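PDB 6HOX: binding domain (Hc) of Paraclostridial Mosquitocidal Protein 1 from Paraclostridium bifermentans, which serves as the receptor-binding part of a botulinum-like neurotoxin that specifically targets Anopheles mosquitoes, directing the toxin to host nerve cells. Local coordinates for residues 25-30 with 36-41; 221-226 with 241-246. All blocks are in the same frame, centred on the assembly; numbering follows the deposited sequence.

Both contacts are built on one antiparallel sheet of the lectin-like N-terminal half of the binding domain, where strands 25-32 and 218-227 are neighbours; the contact centres lie about 12 Å apart. Contact 1 pairs 25-30 with the return strand of its hairpin and the loop after it, 36-41, whereas contact 2 reaches from the next strand, 221-226, to the loop at 241-246 that leads into the C-terminal half. Leu29 N lies 2.8 Å from Phe224 O, a probable backbone hydrogen bond that ties the two together. Gln223 belongs to both surroundings, since its OE1 packs 3.6 Å from Leu39 CD1 of contact 1 while its CB and CG meet Tyr243 in contact 2.

Contact 1: 25-30 with 36-41; sequences LVFSLG and IKDLSG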
loop_
_atom_site.group_PDB
_atom_site.type_symbol
_atom_site.label_atom_id
_atom_site.label_comp_id
_atom_site.label_asym_id
_atom_site.label_seq_id
_atom_site.Cartn_x
_atom_site.Cartn_y
_atom_site.Cartn_z
ATOM N N LEU A 25 -23.437 8.234 1.758
ATOM C CA LEU A 25 -22.987 6.846 1.744
ATOM C C LEU A 25 -24.199 5.913 1.818
ATOM O O LEU A 25 -24.926 5.950 2.791
ATOM C CB LEU A 25 -22.069 6.617 2.946
ATOM C CG LEU A 25 -21.490 5.209 3.050
ATOM C CD1 LEU A 25 -20.390 5.015 2.012
ATOM C CD2 LEU A 25 -20.967 4.937 4.455
ATOM N N VAL A 26 -24.379 5.045 0.819
ATOM C CA VAL A 26 -25.553 4.174 0.806
ATOM C C VAL A 26 -25.147 2.711 1.032
ATOM O O VAL A 26 -25.993 1.878 1.297
ATOM C CB VAL A 26 -26.392 4.348 -0.475
ATOM C CG1 VAL A 26 -26.912 5.773 -0.606
ATOM C CG2 VAL A 26 -25.662 3.913 -1.734
ATOM N N PHE A 27 -23.847 2.415 0.951
ATOM C CA PHE A 27 -23.341 1.060 1.096
ATOM C C PHE A 27 -21.857 1.117 1.456
ATOM O O PHE A 27 -21.120 1.854 0.837
ATOM C CB PHE A 27 -23.518 0.281 -0.209
ATOM C CG PHE A 27 -23.032 -1.142 -0.158
ATOM C CD1 PHE A 27 -23.778 -2.120 0.479
ATOM C CD2 PHE A 27 -21.819 -1.506 -0.734
ATOM C CE1 PHE A 27 -23.321 -3.428 0.533
ATOM C CE2 PHE A 27 -21.369 -2.820 -0.698
ATOM C CZ PHE A 27 -22.114 -3.777 -0.055
ATOM N N SER A 28 -21.434 0.293 2.418
ATOM C CA SER A 28 -20.027 0.215 2.791
ATOM C C SER A 28 -19.693 -1.203 3.252
ATOM O O SER A 28 -20.089 -1.620 4.341
ATOM C CB SER A 28 -19.678 1.223 3.842
ATOM O OG SER A 28 -18.318 1.099 4.210
ATOM N N LEU A 29 -18.912 -1.917 2.438
ATOM C CA LEU A 29 -18.623 -3.307 2.692
ATOM C C LEU A 29 -17.311 -3.401 3.473
ATOM O O LEU A 29 -16.272 -2.915 3.009
ATOM C CB LEU A 29 -18.506 -4.050 1.360
ATOM C CG LEU A 29 -18.153 -5.527 1.448
ATOM C CD1 LEU A 29 -19.287 -6.329 2.056
ATOM C CD2 LEU A 29 -17.794 -6.070 0.076
ATOM N N GLY A 30 -17.377 -4.057 4.635
ATOM C CA GLY A 30 -16.208 -4.239 5.474
ATOM C C GLY A 30 -16.444 -5.309 6.515
ATOM O O GLY A 30 -17.425 -6.075 6.435
ATOM N N ILE A 36 -18.515 -9.888 8.092
ATOM C CA ILE A 36 -18.653 -9.043 6.929
ATOM C C ILE A 36 -20.075 -8.470 6.935
ATOM O O ILE A 36 -21.057 -9.212 7.036
ATOM C CB ILE A 36 -18.306 -9.870 5.669
ATOM C CG1 ILE A 36 -16.851 -10.341 5.731
ATOM C CG2 ILE A 36 -18.607 -9.092 4.394
ATOM C CD1 ILE A 36 -16.537 -11.547 4.881
ATOM N N LYS A 37 -20.169 -7.139 6.881
ATOM C CA LYS A 37 -21.436 -6.406 6.978
ATOM C C LYS A 37 -21.408 -5.196 6.045
ATOM O O LYS A 37 -20.344 -4.770 5.590
ATOM C CB LYS A 37 -21.669 -5.844 8.387
ATOM C CG LYS A 37 -21.440 -6.809 9.542
ATOM C CD LYS A 37 -21.711 -6.168 10.890
ATOM C CE LYS A 37 -21.337 -7.057 12.057
ATOM N NZ LYS A 37 -21.407 -6.325 13.342
ATOM N N ASP A 38 -22.592 -4.628 5.818
ATOM C CA ASP A 38 -22.732 -3.277 5.334
ATOM C C ASP A 38 -22.562 -2.353 6.542
ATOM O O ASP A 38 -23.325 -2.410 7.492
ATOM C CB ASP A 38 -24.073 -3.093 4.625
ATOM C CG ASP A 38 -24.445 -1.655 4.341
ATOM O OD1 ASP A 38 -23.525 -0.826 4.288
ATOM O OD2 ASP A 38 -25.667 -1.385 4.160
ATOM N N LEU A 39 -21.516 -1.535 6.513
ATOM C CA LEU A 39 -21.142 -0.700 7.640
ATOM C C LEU A 39 -21.844 0.659 7.570
ATOM O O LEU A 39 -21.696 1.439 8.476
ATOM C CB LEU A 39 -19.629 -0.493 7.614
ATOM C CG LEU A 39 -18.757 -1.737 7.734
ATOM C CD1 LEU A 39 -17.294 -1.346 7.657
ATOM C CD2 LEU A 39 -19.029 -2.474 9.037
ATOM N N SER A 40 -22.585 0.933 6.493
ATOM C CA SER A 40 -23.188 2.243 6.255
ATOM C C SER A 40 -24.386 2.501 7.186
ATOM O O SER A 40 -24.865 3.609 7.257
ATOM C CB SER A 40 -23.598 2.401 4.816
ATOM O OG SER A 40 -24.744 1.614 4.517
ATOM N N GLY A 41 -24.896 1.468 7.853
ATOM C CA GLY A 41 -26.069 1.602 8.682
ATOM C C GLY A 41 -27.341 1.222 7.943
ATOM O O GLY A 41 -28.393 1.093 8.563
#
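Asp38 reaches back across the hairpin to the Phe27-Ser28 backbone, and its side chain can be traced atom by atom. The approach is oblique, CB coming to 4.2 Å from Phe27 CE1. With CG anti to the backbone N (chi1 168°), the carboxylate carbon comes to 3.9 Å from Phe27 CD1, the planes of carboxylate and ring being 34° apart. At the tip, OD1 is gripped by three donors. Ser28 N (3.0 Å) and Ser40 N (3.0 Å) approach OD1 from opposite faces of the carboxylate, both well out of its plane. Ser40 OG, 2.7 Å from OD1, comes near the plane on the syn side. The other oxygen, OD2, bonds to Thr44 OG1, so both carboxylate oxygens are engaged. Ser40 CB meanwhile rests on Leu25 CD2 at 3.7 Å. Between the strands the ladder is short: Leu39 N donates to Ser28 O at 2.6 Å, and Gly30 and Lys37 exchange a reciprocal pair of backbone bonds. Where the return strand gives way to loop, the bond from Ser40 N makes an Asx turn. It finishes a beta hairpin in the sheet of the lectin-like jelly roll that forms the N-terminal half of clostridial neurotoxin binding domains.

Contact 2: 221-226 with 241-246; sequences LDQFNI and NSYFNS
Tyr243 points its ring end-on at strand 221-226, its hydroxyl reaching Gln223 and Asn225. The Gln223 and Tyr243 side chains meet at an oblique angle: Gln223 CB is 3.8 Å from Tyr243 OH, and Gln223 CG comes within 4.1 Å of Tyr243 CE1. The Gln223 chain bends about CB-CG (chi2 -64°), carrying the amide away from a straight run; its plane lies 65° from that of the ring. Asn225 and Tyr243 run toward each other from opposite directions, with the Asn225 amide plane inclined 40° to the ring. A water links the segments: it donates to Gln223 O at 2.8 Å and is hydrogen-bonded to Tyr243 OH at 2.7 Å. The water thus joins the phenol to the strand's backbone. On one face of the ring sits Ser242 OG, 4.2 Å above the plane and toward the rim; Trp94 meets Tyr243 edge-to-face, and the His168 ring also packs against it. On the strand side, Gln223 has left-handed helical backbone angles and, together with Phe224, faces Leu29 of the adjoining strand, the geometry of a G1 beta bulge. The Tyr243 backbone lies in a turn after helix 233-241, braced by Phe244 N bonding to Asn241 O at 3.0 Å. Through this small, water-mediated contact, a bulged strand of the N-terminal jelly roll meets the start of the segment leading into the C-terminal beta-trefoil, at the junction characteristic of the two-part binding domains of clostridial neurotoxins.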
loop_
_atom_site.group_PDB
_atom_site.type_symbol
_atom_site.label_atom_id
_atom_site.label_comp_id
_atom_site.label_asym_id
_atom_site.label_seq_id
_atom_site.Cartn_x
_atom_site.Cartn_y
_atom_site.Cartn_z
ATOM N N LEU A 221 -9.836 -6.777 -0.092
ATOM C CA LEU A 221 -10.774 -5.707 -0.451
ATOM C C LEU A 221 -11.412 -5.156 0.831
ATOM O O LEU A 221 -11.887 -5.929 1.667
ATOM C CB LEU A 221 -11.806 -6.316 -1.407
ATOM C CG LEU A 221 -12.734 -5.356 -2.152
ATOM C CD1 LEU A 221 -11.974 -4.538 -3.197
ATOM C CD2 LEU A 221 -13.873 -6.136 -2.799
ATOM N N ASP A 222 -11.404 -3.829 0.994
ATOM C CA ASP A 222 -11.911 -3.210 2.200
ATOM C C ASP A 222 -12.581 -1.864 1.884
ATOM O O ASP A 222 -12.171 -1.129 1.001
ATOM C CB ASP A 222 -10.809 -3.082 3.260
ATOM C CG ASP A 222 -11.360 -2.825 4.661
ATOM O OD1 ASP A 222 -12.498 -3.289 4.931
ATOM O OD2 ASP A 222 -10.672 -2.148 5.463
ATOM N N GLN A 223 -13.615 -1.540 2.663
ATOM C CA GLN A 223 -14.339 -0.274 2.561
ATOM C C GLN A 223 -14.793 -0.062 1.105
ATOM O O GLN A 223 -14.540 1.002 0.513
ATOM C CB GLN A 223 -13.487 0.897 3.057
ATOM C CG GLN A 223 -12.937 0.723 4.476
ATOM C CD GLN A 223 -14.043 0.653 5.503
ATOM O OE1 GLN A 223 -14.205 -0.334 6.215
ATOM N NE2 GLN A 223 -14.856 1.686 5.547
ATOM N N PHE A 224 -15.466 -1.069 0.531
ATOM C CA PHE A 224 -16.085 -0.888 -0.756
ATOM C C PHE A 224 -17.389 -0.123 -0.533
ATOM O O PHE A 224 -18.371 -0.656 0.015
ATOM C CB PHE A 224 -16.290 -2.204 -1.497
ATOM C CG PHE A 224 -16.806 -2.041 -2.904
ATOM C CD1 PHE A 224 -18.138 -1.742 -3.149
ATOM C CD2 PHE A 224 -15.952 -2.201 -3.988
ATOM C CE1 PHE A 224 -18.612 -1.626 -4.450
ATOM C CE2 PHE A 224 -16.421 -2.079 -5.287
ATOM C CZ PHE A 224 -17.747 -1.784 -5.515
ATOM N N ASN A 225 -17.346 1.154 -0.906
ATOM C CA ASN A 225 -18.351 2.106 -0.588
ATOM C C ASN A 225 -19.039 2.554 -1.874
ATOM O O ASN A 225 -18.375 2.714 -2.896
ATOM C CB ASN A 225 -17.774 3.322 0.137
ATOM C CG ASN A 225 -17.194 2.981 1.488
ATOM O OD1 ASN A 225 -17.316 1.847 1.951
ATOM N ND2 ASN A 225 -16.533 3.957 2.096
ATOM N N ILE A 226 -20.363 2.725 -1.795
ATOM C CA ILE A 226 -21.163 3.403 -2.834
ATOM C C ILE A 226 -21.789 4.656 -2.219
ATOM O O ILE A 226 -22.362 4.613 -1.128
ATOM C CB ILE A 226 -22.242 2.479 -3.431
ATOM C CG1 ILE A 226 -21.635 1.187 -3.986
ATOM C CG2 ILE A 226 -23.035 3.252 -4.483
ATOM C CD1 ILE A 226 -22.637 0.107 -4.296
ATOM N N ASN A 241 -7.686 11.106 2.405
ATOM C CA ASN A 241 -7.006 11.616 3.590
ATOM C C ASN A 241 -7.679 11.106 4.866
ATOM O O ASN A 241 -7.001 10.926 5.894
ATOM C CB ASN A 241 -6.935 13.143 3.586
ATOM C CG ASN A 241 -5.978 13.675 2.549
ATOM O OD1 ASN A 241 -5.042 12.989 2.141
ATOM N ND2 ASN A 241 -6.209 14.895 2.098
ATOM N N SER A 242 -8.989 10.839 4.795
ATOM C CA SER A 242 -9.751 10.484 5.972
ATOM C C SER A 242 -9.348 9.098 6.480
ATOM O O SER A 242 -9.653 8.750 7.613
ATOM C CB SER A 242 -11.240 10.587 5.724
ATOM O OG SER A 242 -11.732 9.501 4.950
ATOM N N TYR A 243 -8.678 8.303 5.643
ATOM C CA TYR A 243 -8.214 6.974 6.037
ATOM C C TYR A 243 -6.875 7.020 6.791
ATOM O O TYR A 243 -6.403 5.977 7.235
ATOM C CB TYR A 243 -8.114 6.080 4.807
ATOM C CG TYR A 243 -9.470 5.720 4.265
ATOM C CD1 TYR A 243 -10.311 4.903 4.997
ATOM C CD2 TYR A 243 -9.927 6.219 3.054
ATOM C CE1 TYR A 243 -11.568 4.561 4.528
ATOM C CE2 TYR A 243 -11.182 5.872 2.570
ATOM C CZ TYR A 243 -12.007 5.051 3.316
ATOM O OH TYR A 243 -13.257 4.713 2.876
ATOM N N PHE A 244 -6.289 8.206 6.941
ATOM C CA PHE A 244 -4.981 8.376 7.602
ATOM C C PHE A 244 -5.082 9.448 8.701
ATOM O O PHE A 244 -4.217 10.302 8.838
ATOM C CB PHE A 244 -3.931 8.717 6.538
ATOM C CG PHE A 244 -3.751 7.636 5.499
ATOM C CD1 PHE A 244 -2.973 6.527 5.778
ATOM C CD2 PHE A 244 -4.397 7.702 4.269
ATOM C CE1 PHE A 244 -2.812 5.526 4.833
ATOM C CE2 PHE A 244 -4.228 6.700 3.328
ATOM C CZ PHE A 244 -3.443 5.613 3.617
ATOM N N ASN A 245 -6.134 9.362 9.512
ATOM C CA ASN A 245 -6.473 10.397 10.496
ATOM C C ASN A 245 -5.691 10.189 11.805
ATOM O O ASN A 245 -5.726 11.040 12.686
ATOM C CB ASN A 245 -7.980 10.439 10.766
ATOM C CG ASN A 245 -8.585 9.064 10.989
ATOM O OD1 ASN A 245 -8.250 8.109 10.279
ATOM N ND2 ASN A 245 -9.483 8.948 11.960
ATOM N N SER A 246 -4.978 9.069 11.934
ATOM C CA SER A 246 -4.261 8.750 13.159
ATOM C C SER A 246 -2.756 8.970 12.971
ATOM O O SER A 246 -2.265 9.252 11.880
ATOM C CB SER A 246 -4.564 7.354 13.604
ATOM O OG SER A 246 -3.895 6.426 12.773
HETATM O O HOH W 1 -13.359 3.583 0.407
#